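PDB 4TN0: UPF0141 protein yjdB from Campylobacter jejuni subsp. jejuni HB93-13, which probably transfers phosphoethanolamine to periplasmic acceptors as a zinc-binding enzyme of the alkaline phosphatase superfamily, required for polymyxin resistance and motility. Local coordinates for residues T4-A9 / M91-K96; T16-V21 / Y288-T293; L20-G25 / I148-L153; G98-W103 / H142-N147; S216-L221 / S259-L264. All coordinates share one frame; numbering follows the deposited sequence.

Contact 1 (T4-A9 / M91-K96); sequences TIANDA and MDVLYK
Lys96 reaches from helix 90-96 to the backbone of Ile5 and Ala6, joining the N-terminal segment to a helix of the alkaline phosphatase-like alpha/beta fold. The lysine can be followed atom by atom. Its CB leaves the helix toward segment 4-9, and CG sits between the backbone N and the carbonyl carbon (chi1 77°). Beyond CG the chain is extended, and CB, CG and CD make no approach within 4.2 Å of segment 4-9. Lys96 CE is the first atom to arrive, with Ala6 O 3.6 Å away. Lys96 NZ then donates to Ile5 O at 2.6 Å, nearly along the C=O axis, with a C=O...NZ angle of 170°. A second, weak bond runs from Lys96 NZ to Ala6 O at 3.2 Å. The ammonium group also forms a salt bridge with Glu88, whose OE1 in turn accepts from Ile5 N, so the charged tip and the backbone it grips share one carboxylate.

Val93, one turn earlier on the helix, supplies the apolar half with both its methyl groups. Val93 CG2 lies against Ala6 CB at 4.1 Å and Ile5 CG1 at 4.2 Å, while Val93 CG1 meets Ala9 CB at 4.2 Å. Ala6 and Ala9, the first and last residues of a type I beta turn, both direct CB toward the helix. On the exposed flank, the first part of this turn is tied back to Thr4, whose OG1 donates to Asn7 OD1 at 2.7 Å, 16° from the carbonyl plane.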
# COMPACT_ATOMS: atom_id res chain seq x y z
N THR A 4 -23.75 7.51 -3.99
CA THR A 4 -22.69 8.50 -3.88
C THR A 4 -22.45 8.74 -2.40
O THR A 4 -23.35 8.53 -1.58
CB THR A 4 -23.04 9.85 -4.57
OG1 THR A 4 -24.23 10.41 -3.99
CG2 THR A 4 -23.24 9.66 -6.06
N ILE A 5 -21.24 9.15 -2.04
CA ILE A 5 -20.96 9.40 -0.63
C ILE A 5 -20.28 10.73 -0.46
O ILE A 5 -19.79 11.30 -1.44
CB ILE A 5 -20.07 8.31 0.01
CG1 ILE A 5 -18.67 8.32 -0.60
CG2 ILE A 5 -20.72 6.93 -0.10
CD1 ILE A 5 -17.64 7.62 0.28
N ALA A 6 -20.20 11.20 0.78
CA ALA A 6 -19.60 12.49 1.09
C ALA A 6 -20.12 13.56 0.13
O ALA A 6 -19.35 14.25 -0.53
CB ALA A 6 -18.08 12.39 1.02
N ASN A 7 -21.44 13.71 0.09
CA ASN A 7 -22.07 14.61 -0.87
C ASN A 7 -21.79 16.09 -0.56
O ASN A 7 -21.98 16.95 -1.41
CB ASN A 7 -23.58 14.35 -0.93
CG ASN A 7 -23.92 12.93 -1.39
OD1 ASN A 7 -23.41 12.45 -2.40
ND2 ASN A 7 -24.83 12.28 -0.67
N ASP A 8 -21.37 16.36 0.67
CA ASP A 8 -21.04 17.71 1.13
C ASP A 8 -19.55 18.07 1.01
O ASP A 8 -19.09 18.96 1.72
CB ASP A 8 -21.43 17.85 2.60
CG ASP A 8 -20.67 16.88 3.49
OD1 ASP A 8 -20.25 15.83 2.95
OD2 ASP A 8 -20.46 17.15 4.69
N ALA A 9 -18.80 17.41 0.14
CA ALA A 9 -17.34 17.58 0.20
C ALA A 9 -16.81 18.68 -0.74
O ALA A 9 -17.37 18.93 -1.81
CB ALA A 9 -16.65 16.25 -0.10
N MET A 91 -11.18 7.61 -3.65
CA MET A 91 -10.66 8.15 -4.90
C MET A 91 -11.71 8.98 -5.65
O MET A 91 -11.39 9.95 -6.32
CB MET A 91 -10.15 7.02 -5.82
CG MET A 91 -9.05 6.16 -5.24
SD MET A 91 -7.55 7.08 -4.85
CE MET A 91 -7.16 7.73 -6.48
N ASP A 92 -12.96 8.55 -5.60
CA ASP A 92 -14.05 9.28 -6.21
C ASP A 92 -14.22 10.63 -5.50
O ASP A 92 -14.51 11.64 -6.13
CB ASP A 92 -15.36 8.50 -6.12
CG ASP A 92 -15.32 7.21 -6.88
OD1 ASP A 92 -14.99 7.22 -8.09
OD2 ASP A 92 -15.59 6.17 -6.23
N VAL A 93 -14.09 10.63 -4.18
CA VAL A 93 -14.20 11.86 -3.43
C VAL A 93 -13.10 12.84 -3.80
O VAL A 93 -13.37 14.01 -4.02
CB VAL A 93 -14.19 11.61 -1.91
CG1 VAL A 93 -14.25 12.93 -1.16
CG2 VAL A 93 -15.36 10.73 -1.55
N LEU A 94 -11.86 12.35 -3.92
CA LEU A 94 -10.77 13.25 -4.31
C LEU A 94 -10.96 13.76 -5.73
O LEU A 94 -10.67 14.92 -6.02
CB LEU A 94 -9.43 12.56 -4.19
CG LEU A 94 -9.01 12.04 -2.83
CD1 LEU A 94 -7.72 11.23 -2.99
CD2 LEU A 94 -8.80 13.18 -1.87
N TYR A 95 -11.47 12.91 -6.62
CA TYR A 95 -11.66 13.29 -8.02
C TYR A 95 -12.75 14.34 -8.18
O TYR A 95 -12.58 15.32 -8.91
CB TYR A 95 -12.03 12.08 -8.87
CG TYR A 95 -12.38 12.39 -10.32
CD1 TYR A 95 -11.42 12.33 -11.32
CD2 TYR A 95 -13.68 12.73 -10.68
CE1 TYR A 95 -11.74 12.60 -12.65
CE2 TYR A 95 -14.02 13.00 -12.00
CZ TYR A 95 -13.04 12.94 -12.98
OH TYR A 95 -13.38 13.21 -14.29
N LYS A 96 -13.87 14.13 -7.51
CA LYS A 96 -15.01 15.03 -7.66
C LYS A 96 -14.74 16.35 -6.95
O LYS A 96 -15.44 17.33 -7.16
CB LYS A 96 -16.28 14.35 -7.14
CG LYS A 96 -16.43 14.30 -5.64
CD LYS A 96 -17.69 13.55 -5.26
CE LYS A 96 -17.97 13.68 -3.77
NZ LYS A 96 -19.10 12.79 -3.41

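Contact 2 (T16-V21 / Y288-T293); sequences TKKLLV and YFNVKT
Leu20 and Tyr288 have CA atoms 8.1 Å apart, too far for strand pairing, so strand 18-24 meets the end of helix 281-288 through side chains. That helix closes in a Schellman motif with Asn290 as its C-prime residue, at positive phi (53°), and the contact places this helix end on one face of the central sheet of the alkaline phosphatase-like fold.

The Tyr288 ring lies between two residues of the strand. Over one face stands Lys18 NZ, 4.6 Å from the ring centroid and 18° off the normal, a cation-pi arrangement. The lysine chain bends at its last torsion (chi4 -84°), which also lets NZ donate a weak bond to Tyr288 O at 3.3 Å. Its stronger partner is the carboxylate of Glu218, in a salt bridge. Over the opposite face lies Leu20: CD2 is 4.0 Å above the ring plane and offset toward the rim, and CB makes an off-centre CH-pi contact, 3.6 Å from Tyr288 CE1. The phenol oxygen is hydrogen-bonded to Ser220 OG on the next strand, which fixes the far end of the ring.

Tyr288 CD1 lies 3.7 Å above the plane of the Phe289 ring, offset toward its rim; Ile148 and Leu94 touch the same side chain. Leu20 CB approaches the Phe289 ring obliquely, 3.9 Å from Phe289 CZ.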
# COMPACT_ATOMS: atom_id res chain seq x y z
N THR A 16 -1.61 25.15 -1.59
CA THR A 16 -0.23 24.63 -1.55
C THR A 16 -0.01 23.61 -2.69
O THR A 16 -0.95 22.97 -3.16
CB THR A 16 0.11 23.93 -0.18
OG1 THR A 16 -0.32 24.75 0.91
CG2 THR A 16 1.61 23.69 -0.03
N LYS A 17 1.23 23.44 -3.15
CA LYS A 17 1.45 22.50 -4.24
C LYS A 17 1.76 21.11 -3.63
O LYS A 17 2.70 20.96 -2.85
CB LYS A 17 2.59 23.01 -5.14
CG LYS A 17 2.29 24.42 -5.70
CD LYS A 17 2.43 24.56 -7.22
CE LYS A 17 2.15 26.01 -7.67
NZ LYS A 17 3.12 27.06 -7.21
N LYS A 18 0.93 20.12 -3.97
CA LYS A 18 0.96 18.81 -3.28
C LYS A 18 1.04 17.58 -4.21
O LYS A 18 0.44 17.55 -5.30
CB LYS A 18 -0.28 18.67 -2.37
CG LYS A 18 -0.27 19.49 -1.10
CD LYS A 18 -1.59 19.32 -0.36
CE LYS A 18 -1.50 19.84 1.07
NZ LYS A 18 -0.93 18.81 2.00
N LEU A 19 1.79 16.57 -3.77
CA LEU A 19 1.87 15.29 -4.49
C LEU A 19 1.91 14.09 -3.55
O LEU A 19 2.90 13.89 -2.85
CB LEU A 19 3.11 15.26 -5.39
CG LEU A 19 3.41 13.92 -6.07
CD1 LEU A 19 2.23 13.42 -6.87
CD2 LEU A 19 4.67 14.02 -6.94
N LEU A 20 0.86 13.27 -3.58
CA LEU A 20 0.87 12.03 -2.79
C LEU A 20 0.98 10.82 -3.73
O LEU A 20 0.21 10.68 -4.68
CB LEU A 20 -0.38 11.92 -1.89
CG LEU A 20 -0.47 10.65 -1.03
CD1 LEU A 20 0.73 10.58 -0.12
CD2 LEU A 20 -1.76 10.57 -0.21
N VAL A 21 1.97 9.98 -3.47
CA VAL A 21 2.11 8.71 -4.17
C VAL A 21 1.67 7.61 -3.20
O VAL A 21 2.30 7.39 -2.16
CB VAL A 21 3.56 8.44 -4.68
CG1 VAL A 21 3.69 7.02 -5.19
CG2 VAL A 21 3.97 9.44 -5.78
N TYR A 288 -5.45 14.45 3.55
CA TYR A 288 -4.20 14.84 2.92
C TYR A 288 -4.43 15.98 1.95
O TYR A 288 -3.57 16.85 1.79
CB TYR A 288 -3.54 13.67 2.19
CG TYR A 288 -2.12 13.99 1.80
CD1 TYR A 288 -1.82 14.58 0.57
CD2 TYR A 288 -1.07 13.71 2.67
CE1 TYR A 288 -0.52 14.89 0.22
CE2 TYR A 288 0.24 14.01 2.32
CZ TYR A 288 0.50 14.60 1.10
OH TYR A 288 1.79 14.90 0.75
N PHE A 289 -5.58 15.97 1.27
CA PHE A 289 -5.86 17.03 0.32
C PHE A 289 -6.85 18.04 0.92
O PHE A 289 -7.45 18.83 0.20
CB PHE A 289 -6.39 16.44 -0.99
CG PHE A 289 -5.37 15.62 -1.70
CD1 PHE A 289 -4.53 16.19 -2.64
CD2 PHE A 289 -5.21 14.27 -1.39
CE1 PHE A 289 -3.57 15.43 -3.28
CE2 PHE A 289 -4.26 13.52 -2.03
CZ PHE A 289 -3.43 14.09 -2.97
N ASN A 290 -6.93 18.03 2.25
CA ASN A 290 -7.78 18.94 3.02
C ASN A 290 -9.25 18.95 2.58
O ASN A 290 -9.86 20.01 2.47
CB ASN A 290 -7.24 20.38 2.93
CG ASN A 290 -5.83 20.50 3.47
OD1 ASN A 290 -4.88 20.77 2.72
ND2 ASN A 290 -5.67 20.26 4.77
N VAL A 291 -9.81 17.77 2.31
CA VAL A 291 -11.21 17.71 1.89
C VAL A 291 -12.12 17.99 3.09
O VAL A 291 -12.04 17.32 4.12
CB VAL A 291 -11.57 16.34 1.26
CG1 VAL A 291 -13.07 16.26 1.00
CG2 VAL A 291 -10.82 16.14 -0.05
N LYS A 292 -12.99 18.98 2.94
CA LYS A 292 -13.89 19.34 4.03
C LYS A 292 -15.20 18.58 3.84
O LYS A 292 -15.85 18.69 2.81
CB LYS A 292 -14.13 20.86 4.07
CG LYS A 292 -12.89 21.69 4.40
CD LYS A 292 -12.36 21.38 5.81
CE LYS A 292 -11.07 22.15 6.17
NZ LYS A 292 -11.22 23.63 6.32
N THR A 293 -15.55 17.77 4.84
CA THR A 293 -16.73 16.93 4.78
C THR A 293 -16.97 16.31 6.14
O THR A 293 -16.05 16.17 6.94
CB THR A 293 -16.62 15.79 3.71
OG1 THR A 293 -17.75 14.92 3.80
CG2 THR A 293 -15.33 14.97 3.90

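Contact 3 (L20-G25 / I148-L153); sequences LVLVVG and IIVLHL
Val24 O takes the backbone N of Leu153 at 2.8 Å, with an N-H...O angle of 161°, and is approached by two carbons of His152 as well. The imidazole CD2 lies 3.4 Å from Val24 O, which sits at the ring edge and in its plane, while His152 CA makes a CA-H...O contact with the same oxygen. Four further backbone bonds alternate along the pair; the one from Ile149 N to Leu20 O, at 2.9 Å, is the straightest, with 168° at the hydrogen.

This ladder joins two parallel strands, 18-24 and 146-152, at the middle of the mixed sheet of the alkaline phosphatase-like fold; the axes of 20-24 and 148-152 approach to 4.7 Å and differ by 19° in direction. Glu26, a ligand of the bound zinc ion, follows directly after segment 20-25, and the His152 side chain is about 7 Å from that ion, its ND1 hydrogen-bonded to Asp105. On the sheet face bearing Leu20, Leu22 and Val24, Leu22 CD2 lies beside Val150 CG2 at 4.1 Å, the two side chains pointing the same way, and helix 68-73 covers Leu22 and Val24. On the other face Val23 CG1 packs against Leu153 CG at 3.6 Å.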
# COMPACT_ATOMS: atom_id res chain seq x y z
N LEU A 20 0.86 13.27 -3.58
CA LEU A 20 0.87 12.03 -2.79
C LEU A 20 0.98 10.82 -3.73
O LEU A 20 0.21 10.68 -4.68
CB LEU A 20 -0.38 11.92 -1.89
CG LEU A 20 -0.47 10.65 -1.03
CD1 LEU A 20 0.73 10.58 -0.12
CD2 LEU A 20 -1.76 10.57 -0.21
N VAL A 21 1.97 9.98 -3.47
CA VAL A 21 2.11 8.71 -4.17
C VAL A 21 1.67 7.61 -3.20
O VAL A 21 2.30 7.39 -2.16
CB VAL A 21 3.56 8.44 -4.68
CG1 VAL A 21 3.69 7.02 -5.19
CG2 VAL A 21 3.97 9.44 -5.78
N LEU A 22 0.55 6.97 -3.53
CA LEU A 22 -0.00 5.88 -2.72
C LEU A 22 0.37 4.55 -3.35
O LEU A 22 -0.04 4.24 -4.46
CB LEU A 22 -1.52 5.99 -2.63
CG LEU A 22 -2.27 4.93 -1.85
CD1 LEU A 22 -1.91 4.98 -0.37
CD2 LEU A 22 -3.76 5.12 -2.03
N VAL A 23 1.17 3.75 -2.66
CA VAL A 23 1.50 2.47 -3.25
C VAL A 23 0.74 1.34 -2.57
O VAL A 23 0.96 1.06 -1.39
CB VAL A 23 3.02 2.20 -3.20
CG1 VAL A 23 3.31 0.86 -3.85
CG2 VAL A 23 3.75 3.29 -3.95
N VAL A 24 -0.17 0.72 -3.32
CA VAL A 24 -0.91 -0.45 -2.86
C VAL A 24 -0.15 -1.74 -3.19
O VAL A 24 -0.03 -2.16 -4.34
CB VAL A 24 -2.32 -0.53 -3.48
CG1 VAL A 24 -3.05 -1.82 -3.06
CG2 VAL A 24 -3.13 0.72 -3.15
N GLY A 25 0.37 -2.36 -2.14
CA GLY A 25 1.15 -3.57 -2.30
C GLY A 25 0.34 -4.84 -2.48
O GLY A 25 -0.87 -4.83 -2.78
N ILE A 148 -2.86 12.95 -6.65
CA ILE A 148 -2.61 11.63 -6.07
C ILE A 148 -2.37 10.65 -7.19
O ILE A 148 -3.16 10.55 -8.14
CB ILE A 148 -3.75 11.11 -5.14
CG1 ILE A 148 -3.33 9.80 -4.48
CG2 ILE A 148 -5.08 10.98 -5.89
CD1 ILE A 148 -4.30 9.27 -3.43
N ILE A 149 -1.25 9.95 -7.07
CA ILE A 149 -0.89 8.88 -7.98
C ILE A 149 -0.89 7.54 -7.25
O ILE A 149 -0.17 7.35 -6.25
CB ILE A 149 0.50 9.13 -8.60
CG1 ILE A 149 0.53 10.55 -9.22
CG2 ILE A 149 0.83 8.03 -9.62
CD1 ILE A 149 1.82 10.93 -9.91
N VAL A 150 -1.72 6.62 -7.72
CA VAL A 150 -1.75 5.28 -7.13
C VAL A 150 -0.93 4.30 -7.97
O VAL A 150 -1.09 4.21 -9.19
CB VAL A 150 -3.18 4.75 -6.97
CG1 VAL A 150 -3.14 3.35 -6.34
CG2 VAL A 150 -4.03 5.69 -6.12
N LEU A 151 -0.00 3.62 -7.31
CA LEU A 151 0.69 2.52 -7.95
C LEU A 151 0.27 1.23 -7.25
O LEU A 151 0.51 1.06 -6.04
CB LEU A 151 2.21 2.72 -7.89
CG LEU A 151 2.71 4.06 -8.42
CD1 LEU A 151 4.23 4.19 -8.26
CD2 LEU A 151 2.28 4.30 -9.85
N HIS A 152 -0.35 0.32 -8.01
CA HIS A 152 -0.83 -0.97 -7.50
C HIS A 152 0.15 -2.07 -7.95
O HIS A 152 0.23 -2.40 -9.14
CB HIS A 152 -2.24 -1.27 -8.02
CG HIS A 152 -2.89 -2.47 -7.39
ND1 HIS A 152 -4.01 -3.09 -7.93
CD2 HIS A 152 -2.60 -3.17 -6.26
CE1 HIS A 152 -4.35 -4.12 -7.19
NE2 HIS A 152 -3.52 -4.19 -6.17
N LEU A 153 0.89 -2.61 -6.98
CA LEU A 153 1.93 -3.60 -7.23
C LEU A 153 1.42 -5.03 -7.43
O LEU A 153 0.38 -5.42 -6.90
CB LEU A 153 2.92 -3.61 -6.07
CG LEU A 153 3.52 -2.27 -5.66
CD1 LEU A 153 4.54 -2.51 -4.54
CD2 LEU A 153 4.16 -1.59 -6.86

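Contact 4 (G98-W103 / H142-N147); sequences GVDAAW and HLSDQN
With chi1 at -171° the Asp100 carboxylate swings to the side opposite its main-chain nitrogen, and with chi1 at -54° Ser144 OG lies opposite its own carbonyl carbon; together these torsions bring hydroxyl and carboxylate to a hydrogen bond. Ser144 OG donates to Asp100 OD2 at 2.9 Å, on the anti side and 23° out of the carboxylate plane. Behind it the backbone joins too, Asp100 N donating to Gln146 O at 2.9 Å.

The pairing of Asp100 with Asn147 is a parallel bridge where strands 100-105 and 146-152 begin to run side by side in the central sheet of the alkaline phosphatase-like fold. Just before it, helix 90-96 ends in a Schellman motif with Gly98 as the C-prime residue.

Asn147 folds back on its own segment: OD1 accepts from Ser144 N at 2.8 Å, in the carbonyl plane and on a lone pair, and ND2 donates to Ser144 O at 3.0 Å from above the plane of the Ser144 carbonyl. The two bonds settle which end of the amide is which. Asn147 OD1 therefore faces Asp100 OD2 at 3.1 Å as a second acceptor, a closeness that the salt bridge from Lys139 to this carboxylate oxygen probably offsets. Alongside, Val99 CG1 rests 3.7 Å from Gln146 O.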
# COMPACT_ATOMS: atom_id res chain seq x y z
N GLY A 98 -11.82 17.81 -7.24
CA GLY A 98 -10.87 18.51 -8.09
C GLY A 98 -9.42 18.09 -7.99
O GLY A 98 -8.58 18.67 -8.66
N VAL A 99 -9.12 17.11 -7.15
CA VAL A 99 -7.75 16.58 -7.06
C VAL A 99 -7.36 15.82 -8.33
O VAL A 99 -8.18 15.09 -8.90
CB VAL A 99 -7.60 15.67 -5.84
CG1 VAL A 99 -6.15 15.28 -5.63
CG2 VAL A 99 -8.15 16.37 -4.61
N ASP A 100 -6.13 16.00 -8.79
CA ASP A 100 -5.61 15.22 -9.93
C ASP A 100 -5.30 13.77 -9.49
O ASP A 100 -4.43 13.54 -8.64
CB ASP A 100 -4.36 15.90 -10.51
CG ASP A 100 -3.90 15.26 -11.83
OD1 ASP A 100 -4.23 14.09 -12.12
OD2 ASP A 100 -3.20 15.96 -12.58
N ALA A 101 -6.05 12.82 -10.04
CA ALA A 101 -5.93 11.42 -9.65
C ALA A 101 -5.47 10.53 -10.80
O ALA A 101 -6.09 10.51 -11.86
CB ALA A 101 -7.27 10.92 -9.11
N ALA A 102 -4.39 9.80 -10.57
CA ALA A 102 -3.91 8.78 -11.52
C ALA A 102 -3.79 7.41 -10.84
O ALA A 102 -3.34 7.32 -9.68
CB ALA A 102 -2.58 9.20 -12.14
N TRP A 103 -4.23 6.36 -11.53
CA TRP A 103 -4.13 4.98 -11.03
C TRP A 103 -3.39 4.07 -12.04
O TRP A 103 -3.90 3.78 -13.12
CB TRP A 103 -5.53 4.43 -10.71
CG TRP A 103 -5.54 3.06 -10.05
CD1 TRP A 103 -5.24 1.87 -10.64
CD2 TRP A 103 -5.92 2.75 -8.70
NE1 TRP A 103 -5.37 0.84 -9.74
CE2 TRP A 103 -5.79 1.35 -8.54
CE3 TRP A 103 -6.33 3.51 -7.61
CZ2 TRP A 103 -6.07 0.70 -7.33
CZ3 TRP A 103 -6.60 2.87 -6.41
CH2 TRP A 103 -6.47 1.47 -6.28
N HIS A 142 3.19 16.00 -16.39
CA HIS A 142 1.88 16.64 -16.49
C HIS A 142 1.12 16.71 -15.15
O HIS A 142 -0.05 16.35 -15.08
CB HIS A 142 1.00 15.94 -17.52
CG HIS A 142 1.67 15.71 -18.84
ND1 HIS A 142 2.73 14.84 -19.00
CD2 HIS A 142 1.42 16.23 -20.06
CE1 HIS A 142 3.10 14.83 -20.27
NE2 HIS A 142 2.32 15.66 -20.94
N LEU A 143 1.79 17.21 -14.12
CA LEU A 143 1.17 17.38 -12.81
C LEU A 143 0.26 18.61 -12.75
O LEU A 143 0.36 19.50 -13.59
CB LEU A 143 2.25 17.50 -11.72
CG LEU A 143 3.12 16.29 -11.37
CD1 LEU A 143 3.92 16.59 -10.10
CD2 LEU A 143 2.29 15.02 -11.19
N SER A 144 -0.65 18.62 -11.77
CA SER A 144 -1.44 19.80 -11.42
C SER A 144 -0.97 20.33 -10.08
O SER A 144 0.16 20.04 -9.65
CB SER A 144 -2.93 19.49 -11.38
OG SER A 144 -3.37 18.90 -12.59
N ASP A 145 -1.82 21.09 -9.39
CA ASP A 145 -1.40 21.72 -8.14
C ASP A 145 -1.51 20.73 -6.99
O ASP A 145 -0.68 20.74 -6.08
CB ASP A 145 -2.24 22.98 -7.84
CG ASP A 145 -2.15 24.05 -8.94
OD1 ASP A 145 -1.85 23.73 -10.11
OD2 ASP A 145 -2.42 25.23 -8.61
N GLN A 146 -2.52 19.86 -7.06
CA GLN A 146 -2.70 18.74 -6.12
C GLN A 146 -2.91 17.42 -6.86
O GLN A 146 -3.83 17.30 -7.69
CB GLN A 146 -3.87 19.02 -5.17
CG GLN A 146 -3.50 19.79 -3.92
CD GLN A 146 -3.73 21.29 -4.05
OE1 GLN A 146 -4.53 21.75 -4.86
NE2 GLN A 146 -3.03 22.05 -3.22
N ASN A 147 -2.06 16.44 -6.57
CA ASN A 147 -2.08 15.16 -7.29
C ASN A 147 -2.03 13.95 -6.39
O ASN A 147 -1.20 13.90 -5.47
CB ASN A 147 -0.90 15.07 -8.26
CG ASN A 147 -0.72 16.31 -9.11
OD1 ASN A 147 -1.20 16.38 -10.24
ND2 ASN A 147 -0.03 17.30 -8.55

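Contact 5 (S216-L221 / S259-L264); sequences SYESSL and SNDEKL
Ser219 and Asn260 form the tight half of this contact, and Glu218 with Asp261 the loose one. On the tight side Ser219 O accepts two bonds. Asn260 N comes in at 3.1 Å, nearly in line with the carbonyl, and Ser259 OG donates at 2.9 Å from 40° above the carbonyl plane. Ser259 OG reaches this position because it is anti to the backbone N (chi1 -173°), and it also accepts from Asp261 N, which makes an ST turn. Asn260 returns to the strand with its side chain: OD1 takes Ser219 N at 3.0 Å, at a side-on C=O...N angle of 97°, and ND2 gives only a weak bond to Tyr217 O. Backbone N and O of Ser219 are thus both held by the one asparagine, through its side chain and its main chain.

Toward the partly exposed side the contacts thin out. Glu218 OE2 and Asp261 OD2 are like charges 3.6 Å apart, with carboxylate planes almost perpendicular; the salt bridge of Glu218 OE1 to Lys18 probably eases this. The other oxygen of the aspartate, OD1, accepts from Lys263 N at 2.9 Å in an Asx turn. Leu264 CD1 lies 3.7 Å from Glu218 OE1, the two side chains crossing at about a right angle.

Ser220 and Ser259 form an antiparallel, non-hydrogen-bonded pair; past it, strand 252-259 leaves strand 218-224 through consecutive ST and Asx turns into helix 264-271, where two inner antiparallel strands of the mixed sheet of the alkaline phosphatase-like fold separate.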
# COMPACT_ATOMS: atom_id res chain seq x y z
N SER A 216 9.37 21.35 -6.24
CA SER A 216 8.43 22.43 -6.53
C SER A 216 7.15 22.11 -5.74
O SER A 216 6.26 22.95 -5.59
CB SER A 216 8.18 22.54 -8.03
OG SER A 216 7.21 23.52 -8.34
N TYR A 217 7.08 20.86 -5.26
CA TYR A 217 5.93 20.28 -4.57
C TYR A 217 6.23 19.77 -3.15
O TYR A 217 7.37 19.47 -2.80
CB TYR A 217 5.35 19.12 -5.37
CG TYR A 217 4.63 19.49 -6.63
CD1 TYR A 217 3.25 19.64 -6.64
CD2 TYR A 217 5.32 19.67 -7.82
CE1 TYR A 217 2.58 19.96 -7.79
CE2 TYR A 217 4.65 20.00 -8.99
CZ TYR A 217 3.28 20.14 -8.96
OH TYR A 217 2.60 20.46 -10.12
N GLU A 218 5.17 19.65 -2.36
CA GLU A 218 5.25 18.91 -1.11
C GLU A 218 4.86 17.46 -1.43
O GLU A 218 3.72 17.18 -1.85
CB GLU A 218 4.31 19.51 -0.05
CG GLU A 218 3.67 18.48 0.87
CD GLU A 218 2.63 19.07 1.80
OE1 GLU A 218 1.73 18.32 2.26
OE2 GLU A 218 2.70 20.29 2.07
N SER A 219 5.81 16.55 -1.26
CA SER A 219 5.63 15.18 -1.74
C SER A 219 5.59 14.18 -0.61
O SER A 219 6.36 14.26 0.36
CB SER A 219 6.75 14.81 -2.72
OG SER A 219 6.70 15.63 -3.88
N SER A 220 4.68 13.22 -0.73
CA SER A 220 4.61 12.13 0.22
C SER A 220 4.46 10.78 -0.48
O SER A 220 3.82 10.67 -1.53
CB SER A 220 3.46 12.34 1.19
OG SER A 220 3.64 13.55 1.90
N LEU A 221 5.09 9.76 0.12
CA LEU A 221 4.86 8.37 -0.26
C LEU A 221 4.17 7.62 0.88
O LEU A 221 4.63 7.63 2.03
CB LEU A 221 6.17 7.68 -0.63
CG LEU A 221 6.11 6.15 -0.72
CD1 LEU A 221 5.20 5.71 -1.85
CD2 LEU A 221 7.51 5.58 -0.92
N SER A 259 7.91 11.60 3.54
CA SER A 259 7.57 12.91 3.01
C SER A 259 8.79 13.80 3.07
O SER A 259 9.67 13.60 3.91
CB SER A 259 6.43 13.54 3.81
OG SER A 259 6.00 14.73 3.19
N ASN A 260 8.84 14.78 2.17
CA ASN A 260 9.89 15.80 2.22
C ASN A 260 9.50 16.91 3.19
O ASN A 260 10.35 17.63 3.71
CB ASN A 260 10.14 16.37 0.83
CG ASN A 260 8.87 16.84 0.15
OD1 ASN A 260 7.89 17.18 0.82
ND2 ASN A 260 8.86 16.84 -1.18
N ASP A 261 8.19 17.01 3.44
CA ASP A 261 7.66 17.84 4.51
C ASP A 261 7.90 17.09 5.80
O ASP A 261 7.16 16.17 6.14
CB ASP A 261 6.17 18.09 4.28
CG ASP A 261 5.51 18.92 5.37
OD1 ASP A 261 5.92 18.86 6.56
OD2 ASP A 261 4.56 19.65 5.03
N GLU A 262 8.91 17.50 6.56
CA GLU A 262 9.28 16.71 7.73
C GLU A 262 8.44 17.02 8.95
O GLU A 262 8.84 16.72 10.08
CB GLU A 262 10.77 16.79 8.04
CG GLU A 262 11.54 15.71 7.25
CD GLU A 262 12.96 15.47 7.74
OE1 GLU A 262 13.44 16.27 8.58
OE2 GLU A 262 13.59 14.47 7.31
N LYS A 263 7.29 17.63 8.74
CA LYS A 263 6.39 17.82 9.86
C LYS A 263 5.38 16.68 9.83
O LYS A 263 4.96 16.15 10.87
CB LYS A 263 5.70 19.18 9.77
CG LYS A 263 4.62 19.38 10.81
CD LYS A 263 3.22 19.32 10.23
CE LYS A 263 2.19 19.56 11.34
NZ LYS A 263 0.89 20.09 10.84
N LEU A 264 5.06 16.26 8.61
CA LEU A 264 4.30 15.04 8.37
C LEU A 264 5.16 13.86 8.78
O LEU A 264 4.70 12.94 9.47
CB LEU A 264 3.91 14.93 6.90
CG LEU A 264 3.03 16.10 6.46
CD1 LEU A 264 2.61 15.97 5.00
CD2 LEU A 264 1.83 16.22 7.39

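From the N terminus, contact 1 closes first, bringing the segment before the sheet to helix 90-96. Contacts 2 and 3 both start on strand 18-24: contact 2 closes the longest loop, onto the segment after helix 281-288, and contact 3 pairs the strand with 146-152. Each crosses contact 1 along the chain. Contact 4 lies within the spans of both 2 and 3 and extends the sheet to strand 100-105. Contact 5 follows contacts 1, 3 and 4 in series but falls within the span of contact 2, on strand 218-224, the other neighbour of 18-24. Contacts 1 and 2 touch through Asp8 and Thr293, so the segment near the N terminus meets the one after helix 281-288.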